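Local coordinates for enoyl-[acyl-carrier-protein] reductase [FMN] (Thermotoga maritima, PDB 5GVH) that probably reduces enoyl-acyl-carrier-protein substrates with NADH in fatty acid synthesis, as a flavoprotein that binds flavin mononucleotide, at residues V213-R218 against Q279-I284; I72-P77 against V94-G99. One frame throughout, in Å; residues are numbered along the deposited sequence.

Contact 1. Residues V213-R218 against Q279-I284. With NA (sodium ion), chain B; FMN (flavin mononucleotide), chain C.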
ATOM      1  N   VAL A 213       2.912 -18.104  -9.094  1.00 47.81           N
ATOM      2  CA  VAL A 213       3.854 -17.703 -10.134  1.00 43.25           C
ATOM      3  C   VAL A 213       3.140 -16.919 -11.227  1.00 46.05           C
ATOM      4  O   VAL A 213       3.590 -15.839 -11.633  1.00 46.22           O
ATOM      5  CB  VAL A 213       4.579 -18.940 -10.700  1.00 45.18           C
ATOM      6  CG1 VAL A 213       5.372 -18.581 -11.934  1.00 46.96           C
ATOM      7  CG2 VAL A 213       5.511 -19.522  -9.661  1.00 41.56           C
ATOM      8  N   LYS A 214       2.007 -17.450 -11.713  1.00 43.44           N
ATOM      9  CA  LYS A 214       1.238 -16.865 -12.805  1.00 52.21           C
ATOM     10  C   LYS A 214       0.298 -15.758 -12.390  1.00 47.83           C
ATOM     11  O   LYS A 214      -0.312 -15.148 -13.270  1.00 48.32           O
ATOM     12  CB  LYS A 214       0.413 -17.919 -13.538  1.00 53.32           C
ATOM     13  CG  LYS A 214       1.239 -18.746 -14.485  1.00 58.40           C
ATOM     14  CD  LYS A 214       0.751 -20.176 -14.539  1.00 65.14           C
ATOM     15  CE  LYS A 214       1.601 -20.873 -15.608  1.00 65.11           C
ATOM     16  NZ  LYS A 214       1.072 -22.162 -15.734  1.00 71.66           N
ATOM     17  N   ALA A 215       0.133 -15.502 -11.096  1.00 50.41           N
ATOM     18  CA  ALA A 215      -0.790 -14.463 -10.667  1.00 45.94           C
ATOM     19  C   ALA A 215      -0.156 -13.097 -10.871  1.00 42.50           C
ATOM     20  O   ALA A 215       1.039 -12.905 -10.625  1.00 42.24           O
ATOM     21  CB  ALA A 215      -1.197 -14.647  -9.201  1.00 41.09           C
ATOM     22  N   SER A 216      -0.952 -12.159 -11.366  1.00 39.20           N
ATOM     23  CA  SER A 216      -0.523 -10.777 -11.468  1.00 34.31           C
ATOM     24  C   SER A 216      -0.827 -10.056 -10.158  1.00 33.71           C
ATOM     25  O   SER A 216      -1.378 -10.629  -9.216  1.00 36.15           O
ATOM     26  CB  SER A 216      -1.221 -10.090 -12.635  1.00 32.56           C
ATOM     27  OG  SER A 216      -2.611 -10.038 -12.375  1.00 32.73           O
ATOM     28  N   ILE A 217      -0.474  -8.772 -10.092  1.00 33.31           N
ATOM     29  CA  ILE A 217      -0.817  -7.974  -8.924  1.00 28.99           C
ATOM     30  C   ILE A 217      -2.298  -7.646  -8.847  1.00 29.30           C
ATOM     31  O   ILE A 217      -2.754  -7.173  -7.803  1.00 27.03           O
ATOM     32  CB  ILE A 217       0.030  -6.693  -8.917  1.00 31.30           C
ATOM     33  CG1 ILE A 217      -0.289  -5.830 -10.151  1.00 26.78           C
ATOM     34  CG2 ILE A 217       1.487  -7.064  -8.895  1.00 26.86           C
ATOM     35  CD1 ILE A 217       0.592  -4.608 -10.269  1.00 26.29           C
ATOM     36  N   ARG A 218      -3.065  -7.910  -9.912  1.00 33.39           N
ATOM     37  CA  ARG A 218      -4.514  -7.726  -9.911  1.00 36.16           C
ATOM     38  C   ARG A 218      -5.295  -8.995  -9.593  1.00 36.82           C
ATOM     39  O   ARG A 218      -6.521  -8.923  -9.432  1.00 35.83           O
ATOM     40  CB  ARG A 218      -4.984  -7.198 -11.268  1.00 38.26           C
ATOM     41  CG  ARG A 218      -4.722  -5.737 -11.474  1.00 42.98           C
ATOM     42  CD  ARG A 218      -5.174  -5.298 -12.851  1.00 50.67           C
ATOM     43  NE  ARG A 218      -4.251  -5.714 -13.904  1.00 48.31           N
ATOM     44  CZ  ARG A 218      -4.421  -5.420 -15.190  1.00 53.34           C
ATOM     45  NH1 ARG A 218      -5.476  -4.714 -15.578  1.00 53.77           N
ATOM     46  NH2 ARG A 218      -3.534  -5.822 -16.089  1.00 55.43           N
ATOM     47  N   GLN A 279      -1.101  -9.375  -2.750  1.00 25.62           N
ATOM     48  CA  GLN A 279      -0.809  -8.754  -4.038  1.00 29.69           C
ATOM     49  C   GLN A 279       0.642  -8.957  -4.454  1.00 29.61           C
ATOM     50  O   GLN A 279       0.950  -8.859  -5.649  1.00 29.12           O
ATOM     51  CB  GLN A 279      -1.131  -7.261  -3.987  1.00 19.26           C
ATOM     52  CG  GLN A 279      -2.573  -6.984  -3.643  1.00 21.76           C
ATOM     53  CD  GLN A 279      -2.970  -5.542  -3.868  1.00 22.61           C
ATOM     54  OE1 GLN A 279      -2.127  -4.649  -3.875  1.00 22.57           O
ATOM     55  NE2 GLN A 279      -4.263  -5.310  -4.080  1.00 20.74           N
ATOM     56  N   SER A 280       1.538  -9.235  -3.501  1.00 26.86           N
ATOM     57  CA  SER A 280       2.923  -9.559  -3.826  1.00 30.39           C
ATOM     58  C   SER A 280       3.054 -10.734  -4.792  1.00 29.29           C
ATOM     59  O   SER A 280       4.129 -10.912  -5.369  1.00 29.62           O
ATOM     60  CB  SER A 280       3.713  -9.869  -2.552  1.00 27.19           C
ATOM     61  OG  SER A 280       3.099 -10.908  -1.801  1.00 20.15           O
ATOM     62  N   ALA A 281       1.995 -11.525  -4.989  1.00 28.83           N
ATOM     63  CA  ALA A 281       2.089 -12.675  -5.887  1.00 34.35           C
ATOM     64  C   ALA A 281       2.516 -12.261  -7.285  1.00 35.12           C
ATOM     65  O   ALA A 281       3.284 -12.979  -7.935  1.00 32.47           O
ATOM     66  CB  ALA A 281       0.753 -13.419  -5.939  1.00 30.99           C
ATOM     67  N   GLY A 282       2.044 -11.104  -7.759  1.00 33.42           N
ATOM     68  CA  GLY A 282       2.465 -10.564  -9.042  1.00 30.29           C
ATOM     69  C   GLY A 282       3.894 -10.068  -9.082  1.00 32.88           C
ATOM     70  O   GLY A 282       4.355  -9.654 -10.148  1.00 39.16           O
ATOM     71  N   LEU A 283       4.595 -10.073  -7.957  1.00 34.68           N
ATOM     72  CA  LEU A 283       6.027  -9.822  -7.934  1.00 35.74           C
ATOM     73  C   LEU A 283       6.845 -11.106  -7.942  1.00 38.75           C
ATOM     74  O   LEU A 283       8.075 -11.039  -7.980  1.00 39.23           O
ATOM     75  CB  LEU A 283       6.401  -8.980  -6.709  1.00 30.96           C
ATOM     76  CG  LEU A 283       5.475  -7.813  -6.353  1.00 40.01           C
ATOM     77  CD1 LEU A 283       5.905  -7.211  -5.026  1.00 34.99           C
ATOM     78  CD2 LEU A 283       5.431  -6.725  -7.455  1.00 36.57           C
ATOM     79  N   ILE A 284       6.195 -12.266  -7.919  1.00 35.48           N
ATOM     80  CA  ILE A 284       6.863 -13.556  -7.814  1.00 40.02           C
ATOM     81  C   ILE A 284       6.715 -14.285  -9.146  1.00 42.42           C
ATOM     82  O   ILE A 284       5.596 -14.465  -9.649  1.00 38.43           O
ATOM     83  CB  ILE A 284       6.297 -14.377  -6.644  1.00 40.51           C
ATOM     84  CG1 ILE A 284       6.730 -13.744  -5.316  1.00 37.57           C
ATOM     85  CG2 ILE A 284       6.751 -15.824  -6.724  1.00 36.33           C
ATOM     86  CD1 ILE A 284       5.746 -13.947  -4.193  1.00 34.32           C
TER
HETATM   87 NA    NA B 401       3.021 -14.168 -10.053  1.00 39.65          NA
HETATM   88  N1  FMN C 402      -1.221 -14.511   9.459  1.00 32.74           N
HETATM   89  C2  FMN C 402      -1.577 -14.845  10.758  1.00 35.21           C
HETATM   90  O2  FMN C 402      -1.417 -14.069  11.701  1.00 38.06           O
HETATM   91  N3  FMN C 402      -2.127 -16.072  11.011  1.00 36.58           N
HETATM   92  C4  FMN C 402      -2.325 -16.978   9.998  1.00 36.02           C
HETATM   93  O4  FMN C 402      -2.829 -18.068  10.266  1.00 36.72           O
HETATM   94  C4A FMN C 402      -1.969 -16.649   8.695  1.00 40.31           C
HETATM   95  N5  FMN C 402      -2.169 -17.558   7.676  1.00 38.74           N
HETATM   96  C5A FMN C 402      -1.794 -17.242   6.384  1.00 36.59           C
HETATM   97  C6  FMN C 402      -1.989 -18.179   5.375  1.00 38.30           C
HETATM   98  C7  FMN C 402      -1.624 -17.887   4.072  1.00 36.23           C
HETATM   99  C7M FMN C 402      -1.851 -18.913   2.999  1.00 34.52           C
HETATM  100  C8  FMN C 402      -1.058 -16.645   3.770  1.00 36.17           C
HETATM  101  C8M FMN C 402      -0.670 -16.315   2.356  1.00 33.66           C
HETATM  102  C9  FMN C 402      -0.861 -15.704   4.782  1.00 35.16           C
HETATM  103  C9A FMN C 402      -1.228 -15.998   6.099  1.00 37.20           C
HETATM  104  N10 FMN C 402      -1.032 -15.078   7.126  1.00 36.33           N
HETATM  105  C10 FMN C 402      -1.409 -15.403   8.421  1.00 34.43           C
HETATM  106  C1' FMN C 402      -0.415 -13.738   6.833  1.00 30.25           C
HETATM  107  C2' FMN C 402       1.106 -13.869   6.841  1.00 29.64           C
HETATM  108  O2' FMN C 402       1.542 -14.162   8.148  1.00 33.23           O
HETATM  109  C3' FMN C 402       1.806 -12.588   6.405  1.00 32.07           C
HETATM  110  O3' FMN C 402       1.626 -11.618   7.414  1.00 32.88           O
HETATM  111  C4' FMN C 402       1.316 -12.094   5.049  1.00 33.20           C
HETATM  112  O4' FMN C 402       1.401 -13.165   4.141  1.00 33.45           O
HETATM  113  C5' FMN C 402       2.199 -10.978   4.501  1.00 32.80           C
HETATM  114  O5' FMN C 402       1.783 -10.635   3.190  1.00 24.06           O
HETATM  115  P   FMN C 402       2.515 -11.172   1.846  1.00 26.65           P
HETATM  116  O1P FMN C 402       2.345 -10.115   0.767  1.00 32.44           O
HETATM  117  O2P FMN C 402       3.981 -11.450   2.068  1.00 23.56           O
HETATM  118  O3P FMN C 402       1.798 -12.417   1.375  1.00 31.65           O
HETATM  119  O   HOH W   1       4.483 -12.515 -11.324  1.00 38.90           O

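Contact 2. Residues I72-P77 against V94-G99. With FMN (flavin mononucleotide), chain C.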
ATOM      1  N   ILE A  72      -0.069 -17.874  16.735  1.00 26.25           N
ATOM      2  CA  ILE A  72      -1.338 -18.289  17.327  1.00 28.77           C
ATOM      3  C   ILE A  72      -2.467 -17.356  16.884  1.00 36.15           C
ATOM      4  O   ILE A  72      -2.344 -16.126  16.986  1.00 33.66           O
ATOM      5  CB  ILE A  72      -1.246 -18.312  18.862  1.00 33.58           C
ATOM      6  CG1 ILE A  72      -0.187 -19.338  19.310  1.00 37.56           C
ATOM      7  CG2 ILE A  72      -2.623 -18.605  19.443  1.00 28.76           C
ATOM      8  CD1 ILE A  72       0.303 -19.161  20.741  1.00 34.56           C
ATOM      9  N   ILE A  73      -3.583 -17.944  16.438  1.00 33.76           N
ATOM     10  CA  ILE A  73      -4.802 -17.192  16.133  1.00 35.94           C
ATOM     11  C   ILE A  73      -5.631 -17.036  17.407  1.00 38.80           C
ATOM     12  O   ILE A  73      -6.111 -18.026  17.972  1.00 41.81           O
ATOM     13  CB  ILE A  73      -5.632 -17.880  15.040  1.00 36.11           C
ATOM     14  CG1 ILE A  73      -4.738 -18.388  13.926  1.00 34.35           C
ATOM     15  CG2 ILE A  73      -6.603 -16.886  14.424  1.00 40.07           C
ATOM     16  CD1 ILE A  73      -4.005 -17.290  13.239  1.00 37.87           C
ATOM     17  N   LEU A  74      -5.836 -15.786  17.833  1.00 37.49           N
ATOM     18  CA  LEU A  74      -6.615 -15.495  19.033  1.00 43.20           C
ATOM     19  C   LEU A  74      -8.030 -16.061  18.982  1.00 44.18           C
ATOM     20  O   LEU A  74      -8.620 -16.319  20.035  1.00 43.92           O
ATOM     21  CB  LEU A  74      -6.676 -13.986  19.245  1.00 36.20           C
ATOM     22  CG  LEU A  74      -5.314 -13.358  19.514  1.00 38.37           C
ATOM     23  CD1 LEU A  74      -5.417 -11.835  19.516  1.00 42.58           C
ATOM     24  CD2 LEU A  74      -4.741 -13.874  20.827  1.00 40.88           C
ATOM     25  N   VAL A  75      -8.575 -16.269  17.783  1.00 47.95           N
ATOM     26  CA  VAL A  75      -9.935 -16.764  17.602  1.00 48.26           C
ATOM     27  C   VAL A  75      -9.979 -18.284  17.736  1.00 44.07           C
ATOM     28  O   VAL A  75     -11.055 -18.889  17.684  1.00 45.19           O
ATOM     29  CB  VAL A  75     -10.498 -16.303  16.237  1.00 43.05           C
ATOM     30  CG1 VAL A  75     -10.006 -17.186  15.108  1.00 47.64           C
ATOM     31  CG2 VAL A  75     -12.008 -16.273  16.275  1.00 37.36           C
ATOM     32  N   SER A  76      -8.821 -18.916  17.912  1.00 44.98           N
ATOM     33  CA  SER A  76      -8.777 -20.372  17.880  1.00 49.56           C
ATOM     34  C   SER A  76      -9.410 -20.954  19.143  1.00 47.38           C
ATOM     35  O   SER A  76      -9.219 -20.417  20.241  1.00 42.47           O
ATOM     36  CB  SER A  76      -7.342 -20.880  17.742  1.00 44.51           C
ATOM     37  OG  SER A  76      -7.277 -22.282  17.967  1.00 46.63           O
ATOM     38  N   PRO A  77     -10.173 -22.045  19.017  1.00 50.38           N
ATOM     39  CA  PRO A  77     -10.743 -22.692  20.212  1.00 49.18           C
ATOM     40  C   PRO A  77      -9.704 -23.096  21.242  1.00 46.11           C
ATOM     41  O   PRO A  77     -10.058 -23.247  22.416  1.00 47.03           O
ATOM     42  CB  PRO A  77     -11.462 -23.924  19.640  1.00 46.12           C
ATOM     43  CG  PRO A  77     -11.709 -23.595  18.205  1.00 49.07           C
ATOM     44  CD  PRO A  77     -10.570 -22.722  17.770  1.00 44.81           C
ATOM     45  N   VAL A  94       6.825 -15.723  20.030  1.00 25.70           N
ATOM     46  CA  VAL A  94       5.425 -16.005  19.734  1.00 27.08           C
ATOM     47  C   VAL A  94       4.860 -14.851  18.913  1.00 30.72           C
ATOM     48  O   VAL A  94       5.048 -13.681  19.264  1.00 27.62           O
ATOM     49  CB  VAL A  94       4.596 -16.229  21.012  1.00 31.16           C
ATOM     50  CG1 VAL A  94       3.113 -16.093  20.719  1.00 29.07           C
ATOM     51  CG2 VAL A  94       4.880 -17.604  21.584  1.00 28.10           C
ATOM     52  N   THR A  95       4.176 -15.189  17.828  1.00 26.97           N
ATOM     53  CA  THR A  95       3.448 -14.241  16.996  1.00 34.55           C
ATOM     54  C   THR A  95       1.950 -14.457  17.163  1.00 33.77           C
ATOM     55  O   THR A  95       1.486 -15.597  17.242  1.00 32.95           O
ATOM     56  CB  THR A  95       3.840 -14.399  15.525  1.00 28.27           C
ATOM     57  OG1 THR A  95       5.043 -13.700  15.281  1.00 33.96           O
ATOM     58  CG2 THR A  95       2.801 -13.856  14.649  1.00 42.34           C
ATOM     59  N   PHE A  96       1.192 -13.363  17.224  1.00 34.05           N
ATOM     60  CA  PHE A  96      -0.256 -13.429  17.355  1.00 33.50           C
ATOM     61  C   PHE A  96      -0.933 -12.876  16.107  1.00 36.71           C
ATOM     62  O   PHE A  96      -0.509 -11.856  15.548  1.00 30.11           O
ATOM     63  CB  PHE A  96      -0.725 -12.676  18.596  1.00 32.89           C
ATOM     64  CG  PHE A  96      -0.532 -13.447  19.863  1.00 34.30           C
ATOM     65  CD1 PHE A  96       0.427 -13.067  20.790  1.00 34.60           C
ATOM     66  CD2 PHE A  96      -1.290 -14.585  20.113  1.00 37.15           C
ATOM     67  CE1 PHE A  96       0.608 -13.802  21.959  1.00 37.40           C
ATOM     68  CE2 PHE A  96      -1.107 -15.324  21.283  1.00 33.29           C
ATOM     69  CZ  PHE A  96      -0.164 -14.926  22.199  1.00 31.20           C
ATOM     70  N   GLY A  97      -1.980 -13.568  15.668  1.00 35.05           N
ATOM     71  CA  GLY A  97      -2.759 -13.103  14.543  1.00 43.46           C
ATOM     72  C   GLY A  97      -3.604 -11.893  14.895  1.00 45.65           C
ATOM     73  O   GLY A  97      -3.358 -11.227  15.906  1.00 44.23           O
ATOM     74  N   ALA A  98      -4.620 -11.615  14.084  1.00 47.96           N
ATOM     75  CA  ALA A  98      -5.392 -10.393  14.261  1.00 52.09           C
ATOM     76  C   ALA A  98      -6.202 -10.429  15.553  1.00 51.47           C
ATOM     77  O   ALA A  98      -6.728 -11.471  15.963  1.00 50.45           O
ATOM     78  CB  ALA A  98      -6.313 -10.175  13.065  1.00 54.20           C
ATOM     79  N   GLY A  99      -6.301  -9.273  16.193  1.00 54.09           N
ATOM     80  CA  GLY A  99      -7.002  -9.175  17.454  1.00 52.77           C
ATOM     81  C   GLY A  99      -6.166  -8.427  18.463  1.00 48.07           C
ATOM     82  O   GLY A  99      -5.260  -7.679  18.087  1.00 49.92           O
TER
HETATM   83  N1  FMN C 402      -1.221 -14.511   9.459  1.00 32.74           N
HETATM   84  C2  FMN C 402      -1.577 -14.845  10.758  1.00 35.21           C
HETATM   85  O2  FMN C 402      -1.417 -14.069  11.701  1.00 38.06           O
HETATM   86  N3  FMN C 402      -2.127 -16.072  11.011  1.00 36.58           N
HETATM   87  C4  FMN C 402      -2.325 -16.978   9.998  1.00 36.02           C
HETATM   88  O4  FMN C 402      -2.829 -18.068  10.266  1.00 36.72           O
HETATM   89  C4A FMN C 402      -1.969 -16.649   8.695  1.00 40.31           C
HETATM   90  N5  FMN C 402      -2.169 -17.558   7.676  1.00 38.74           N
HETATM   91  C5A FMN C 402      -1.794 -17.242   6.384  1.00 36.59           C
HETATM   92  C6  FMN C 402      -1.989 -18.179   5.375  1.00 38.30           C
HETATM   93  C7  FMN C 402      -1.624 -17.887   4.072  1.00 36.23           C
HETATM   94  C7M FMN C 402      -1.851 -18.913   2.999  1.00 34.52           C
HETATM   95  C8  FMN C 402      -1.058 -16.645   3.770  1.00 36.17           C
HETATM   96  C8M FMN C 402      -0.670 -16.315   2.356  1.00 33.66           C
HETATM   97  C9  FMN C 402      -0.861 -15.704   4.782  1.00 35.16           C
HETATM   98  C9A FMN C 402      -1.228 -15.998   6.099  1.00 37.20           C
HETATM   99  N10 FMN C 402      -1.032 -15.078   7.126  1.00 36.33           N
HETATM  100  C10 FMN C 402      -1.409 -15.403   8.421  1.00 34.43           C
HETATM  101  C1' FMN C 402      -0.415 -13.738   6.833  1.00 30.25           C
HETATM  102  C2' FMN C 402       1.106 -13.869   6.841  1.00 29.64           C
HETATM  103  O2' FMN C 402       1.542 -14.162   8.148  1.00 33.23           O
HETATM  104  C3' FMN C 402       1.806 -12.588   6.405  1.00 32.07           C
HETATM  105  O3' FMN C 402       1.626 -11.618   7.414  1.00 32.88           O
HETATM  106  C4' FMN C 402       1.316 -12.094   5.049  1.00 33.20           C
HETATM  107  O4' FMN C 402       1.401 -13.165   4.141  1.00 33.45           O
HETATM  108  C5' FMN C 402       2.199 -10.978   4.501  1.00 32.80           C
HETATM  109  O5' FMN C 402       1.783 -10.635   3.190  1.00 24.06           O
HETATM  110  P   FMN C 402       2.515 -11.172   1.846  1.00 26.65           P
HETATM  111  O1P FMN C 402       2.345 -10.115   0.767  1.00 32.44           O
HETATM  112  O2P FMN C 402       3.981 -11.450   2.068  1.00 23.56           O
HETATM  113  O3P FMN C 402       1.798 -12.417   1.375  1.00 31.65           O

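Contact 1. Residues V213-R218 against Q279-I284
Val-213 and Ile-284 meet through their carbonyl oxygens, Val-213 O and Ile-284 O lying 3.1 Å apart because both bind the same sodium ion. The cation, which Val-213 O approaches to 2.4 Å, probably offsets the repulsion expected between two oxygens this close. Ala-215, two residues on, turns its own O to the ion, and Ala-281 O comes from the other loop. With Ile-212 O and a water, which is 2.5 Å from the sodium and gives a weak hydrogen bond to Gly-282 O, six oxygens surround the metal, none from a side chain. The site thus ties the end of helix 206-213 to the 3-10 turn 279-283 of this TIM-barrel flavoprotein, a turn whose Ser-280 OG donates to the FMN phosphate oxygen O1P at 2.8 Å. Ala-215 also uses its O a second time, receiving a CA-H...O contact from Gly-282 CA (3.2 Å), while its CB rests on Ala-281 CB. At Ser-216 the backbone runs so close over Gly-282 that a CB on Gly-282 would clash with Ser-216 C and Ile-217 N. Ser-216 OG accepts from Arg-218 N in an ST turn, bending the chain just past this point. Ile-217 sets CG1 between its backbone N and carbonyl carbon (chi1 63°), which leaves CG2 beside the N, facing Gly-282; this methyl sits 3.6 Å from Gly-282 CA, with Gln-279 O and Leu-283 CD2 (4.2 Å) alongside. Val-154 of the second subunit packs on Ile-217; Gln-279 NE2 hydrogen-bonds to Glu-149 O and Gln-279 OE1 to Thr-151 N, both of that subunit.

Contact 2. Residues I72-P77 against V94-G99
Leu-74 and Phe-96 both set CG beside the backbone N and anti to the carbonyl carbon (chi1 -64° and -79°), and these torsions bring the leucine methyl CD2 to 3.6 Å from Phe-96 CD2. The two side chains meet at about a right angle, the methyl approaching the ring obliquely. Ile-72 runs alongside Phe-96, pointing the same way, with its CB 3.8 Å from Phe-96 CE2; its CD1 reaches on to Val-94 CG1. That valine methyl also lies over one face of the Phe-96 ring, offset toward the rim. Helix 79-88 covers this group through Val-83 and Cys-86, and Tyr-104 of helix 102-110 meets the phenylalanine ring. The backbones pair as neighbouring parallel strands of the barrel, joined by a beta-alpha-beta crossover through helix 79-88: Ile-72 N donates to Thr-95 O at 2.8 Å, and Gly-97 N donates to Ile-72 O at 2.9 Å, a nearly straight N-H...O (169°). Beyond the Ile-72/Phe-96 pair, a type I turn from Ile-73 to Ser-76 presents Leu-74 to the other segment. The second methyl of Leu-74, CD1, lies 3.6 Å from Gly-99 C, where a CB on Gly-99 would clash with it. An alanine in place of Leu-74 would lose both methyls and is likely to leave a gap beside the Phe-96 ring and the Gly-99 backbone. On the flavin side, Ile-73 CD1 stands 3.2 Å from FMN N3, and Gly-97 CA is 3.3 Å from FMN O2, placing the two loops against the pyrimidine end of the isoalloxazine.

From the N terminus, contact 2 comes first: strand 69-72 leads into 72-77, helix 79-88 carries the chain back, and strand 93-96 then runs parallel to the first, so a short loop of 16 residues is closed within the parallel sheet. Strands and helices of the barrel continue before contact 1 opens after helix 206-213. It closes a longer loop, holding strands 220-223 and 231-234 and the helices between 237 and 265, shortly before helix 290-310. The two loops are in series, neither enclosing nor crossing the other. Their centres lie 27 Å apart on opposite sides of the chain's centre, yet both reach FMN, contact 2 at the flavin ring and contact 1 at the phosphate.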